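PDB 3ZBO: ALKF from Bacillus cereus, which is of unknown function but binds branched DNA structures and is related to the HEAT-like repeat DNA glycosylases AlkC and AlkD. Local coordinates for residues Val104-Leu109 / Tyr138-Gly143. Numbering follows the deposited sequence.
Sequences VVAVTL and YCWLLG
Trp140 carries this contact, setting the pyrrole part of its indole against Ala106 and Val107 of helix 98-110. Ahead of it in helix 128-144, Tyr138 has its OH hydrogen-bonded to Asp120 and Lys154. Cys139 lies beside the indole within its own helix, with Cys139 CB 4.0 Å above the plane of the Trp140 ring and offset toward the rim. Trp140 comes next, and its CA is 6.6 Å from the CA of Val107, the nearest pair of CA atoms between the segments. Its CG is anti to the carbonyl carbon (chi1 -49°), which sends the indole across to the other helix. There CG2 of Val107 sits over a face of the five-membered ring of Trp140, 3.9 Å from its centroid and 30° off the normal, a CH-pi contact. Val107 CG2 is also 3.5 Å from Trp140 NE1. This methyl lies beside the backbone N of Val107, anti to the carbonyl carbon, with CG1 in the position anti to N (chi1 176°). Ala106 meets the indole differently. Ala106 CB is 3.7 Å from Trp140 NE1, and Ala106 O stands at the ring edge, 3.7 Å from Trp140 CD1. The indole N-H is hydrogen-bonded to the backbone O of Asp102, one turn before Ala106. This bond ties the indole to the same helix that it packs against and should limit its rotation. The contact is buried and joins two helices of the AlkD-like fold, with helix 115-124 between them in sequence. Tyr238, near the C-terminus, meets Trp140 edge-to-face and also touches Val107. Asn179 of helix 171-187 touches Trp140, while helices 85-94 and 115-124 pack on Val105 and Leu109.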
loop_
_atom_site.group_PDB
_atom_site.type_symbol
_atom_site.label_atom_id
_atom_site.label_comp_id
_atom_site.label_asym_id
_atom_site.label_seq_id
_atom_site.Cartn_x
_atom_site.Cartn_y
_atom_site.Cartn_z
ATOM N N VAL A 104 -0.243 -3.706 -3.199
ATOM C CA VAL A 104 -1.047 -4.852 -3.686
ATOM C C VAL A 104 -1.868 -5.431 -2.522
ATOM O O VAL A 104 -3.086 -5.200 -2.458
ATOM C CB VAL A 104 -0.178 -5.955 -4.270
ATOM C CG1 VAL A 104 -1.095 -7.121 -4.744
ATOM C CG2 VAL A 104 0.616 -5.430 -5.438
ATOM N N VAL A 105 -1.249 -6.003 -1.483
ATOM C CA VAL A 105 -2.040 -6.565 -0.421
ATOM C C VAL A 105 -2.771 -5.503 0.387
ATOM O O VAL A 105 -3.962 -5.671 0.655
ATOM C CB VAL A 105 -1.106 -7.401 0.477
ATOM C CG1 VAL A 105 -1.970 -8.106 1.565
ATOM C CG2 VAL A 105 -0.372 -8.529 -0.349
ATOM N N ALA A 106 -2.097 -4.407 0.785
ATOM C CA ALA A 106 -2.801 -3.382 1.603
ATOM C C ALA A 106 -3.941 -2.757 0.776
ATOM O O ALA A 106 -4.962 -2.363 1.380
ATOM C CB ALA A 106 -1.800 -2.300 1.987
ATOM N N VAL A 107 -3.761 -2.595 -0.551
ATOM C CA VAL A 107 -4.815 -1.920 -1.307
ATOM C C VAL A 107 -5.998 -2.921 -1.449
ATOM O O VAL A 107 -7.153 -2.471 -1.246
ATOM C CB VAL A 107 -4.273 -1.496 -2.664
ATOM C CG1 VAL A 107 -5.407 -0.867 -3.499
ATOM C CG2 VAL A 107 -3.112 -0.514 -2.589
ATOM N N THR A 108 -5.740 -4.187 -1.748
ATOM C CA THR A 108 -6.834 -5.166 -1.788
ATOM C C THR A 108 -7.550 -5.212 -0.424
ATOM O O THR A 108 -8.745 -5.160 -0.337
ATOM C CB THR A 108 -6.254 -6.478 -2.133
ATOM O OG1 THR A 108 -5.639 -6.375 -3.436
ATOM C CG2 THR A 108 -7.354 -7.540 -2.256
ATOM N N LEU A 109 -6.749 -5.192 0.647
ATOM C CA LEU A 109 -7.362 -5.174 2.018
ATOM C C LEU A 109 -8.241 -3.960 2.269
ATOM O O LEU A 109 -9.311 -4.071 2.898
ATOM C CB LEU A 109 -6.260 -5.327 3.094
ATOM C CG LEU A 109 -6.731 -5.316 4.579
ATOM C CD1 LEU A 109 -7.656 -6.577 4.801
ATOM C CD2 LEU A 109 -5.548 -5.353 5.505
ATOM N N TYR A 138 -4.252 1.662 6.266
ATOM C CA TYR A 138 -4.930 2.834 6.838
ATOM C C TYR A 138 -4.847 4.043 5.912
ATOM O O TYR A 138 -5.795 4.838 5.823
ATOM C CB TYR A 138 -4.467 3.233 8.239
ATOM C CG TYR A 138 -5.224 2.483 9.296
ATOM C CD1 TYR A 138 -4.798 1.221 9.738
ATOM C CD2 TYR A 138 -6.428 3.021 9.785
ATOM C CE1 TYR A 138 -5.563 0.552 10.703
ATOM C CE2 TYR A 138 -7.153 2.324 10.802
ATOM C CZ TYR A 138 -6.715 1.139 11.196
ATOM O OH TYR A 138 -7.473 0.505 12.163
ATOM N N CYS A 139 -3.692 4.268 5.298
ATOM C CA CYS A 139 -3.610 5.421 4.365
ATOM C C CYS A 139 -4.635 5.259 3.253
ATOM O O CYS A 139 -5.280 6.269 2.895
ATOM C CB CYS A 139 -2.232 5.502 3.729
ATOM S SG CYS A 139 -0.904 5.761 4.881
ATOM N N TRP A 140 -4.836 4.044 2.689
ATOM C CA TRP A 140 -5.774 3.875 1.597
ATOM C C TRP A 140 -7.180 4.008 2.117
ATOM O O TRP A 140 -8.032 4.581 1.386
ATOM C CB TRP A 140 -5.597 2.484 0.916
ATOM C CG TRP A 140 -4.128 2.217 0.602
ATOM C CD1 TRP A 140 -3.553 0.962 0.730
ATOM C CD2 TRP A 140 -3.060 3.106 0.186
ATOM N NE1 TRP A 140 -2.203 1.003 0.394
ATOM C CE2 TRP A 140 -1.856 2.301 0.142
ATOM C CE3 TRP A 140 -2.943 4.531 -0.032
ATOM C CZ2 TRP A 140 -0.627 2.815 -0.268
ATOM C CZ3 TRP A 140 -1.751 5.035 -0.394
ATOM C CH2 TRP A 140 -0.555 4.196 -0.490
ATOM N N LEU A 141 -7.449 3.521 3.329
ATOM C CA LEU A 141 -8.835 3.668 3.889
ATOM C C LEU A 141 -9.156 5.140 4.125
ATOM O O LEU A 141 -10.295 5.594 3.823
ATOM C CB LEU A 141 -8.891 2.973 5.247
ATOM C CG LEU A 141 -8.881 1.468 5.203
ATOM C CD1 LEU A 141 -8.770 1.037 6.618
ATOM C CD2 LEU A 141 -10.141 0.922 4.552
ATOM N N LEU A 142 -8.202 5.921 4.604
ATOM C CA LEU A 142 -8.509 7.379 4.894
ATOM C C LEU A 142 -8.812 8.086 3.579
ATOM O O LEU A 142 -9.505 9.118 3.608
ATOM C CB LEU A 142 -7.301 7.964 5.546
ATOM C CG LEU A 142 -7.157 7.546 6.972
ATOM C CD1 LEU A 142 -5.743 7.858 7.523
ATOM C CD2 LEU A 142 -8.279 8.113 7.932
ATOM N N GLY A 143 -8.405 7.517 2.403
ATOM C CA GLY A 143 -8.847 8.109 1.109
ATOM C C GLY A 143 -10.097 7.535 0.472
ATOM O O GLY A 143 -10.655 8.143 -0.494
#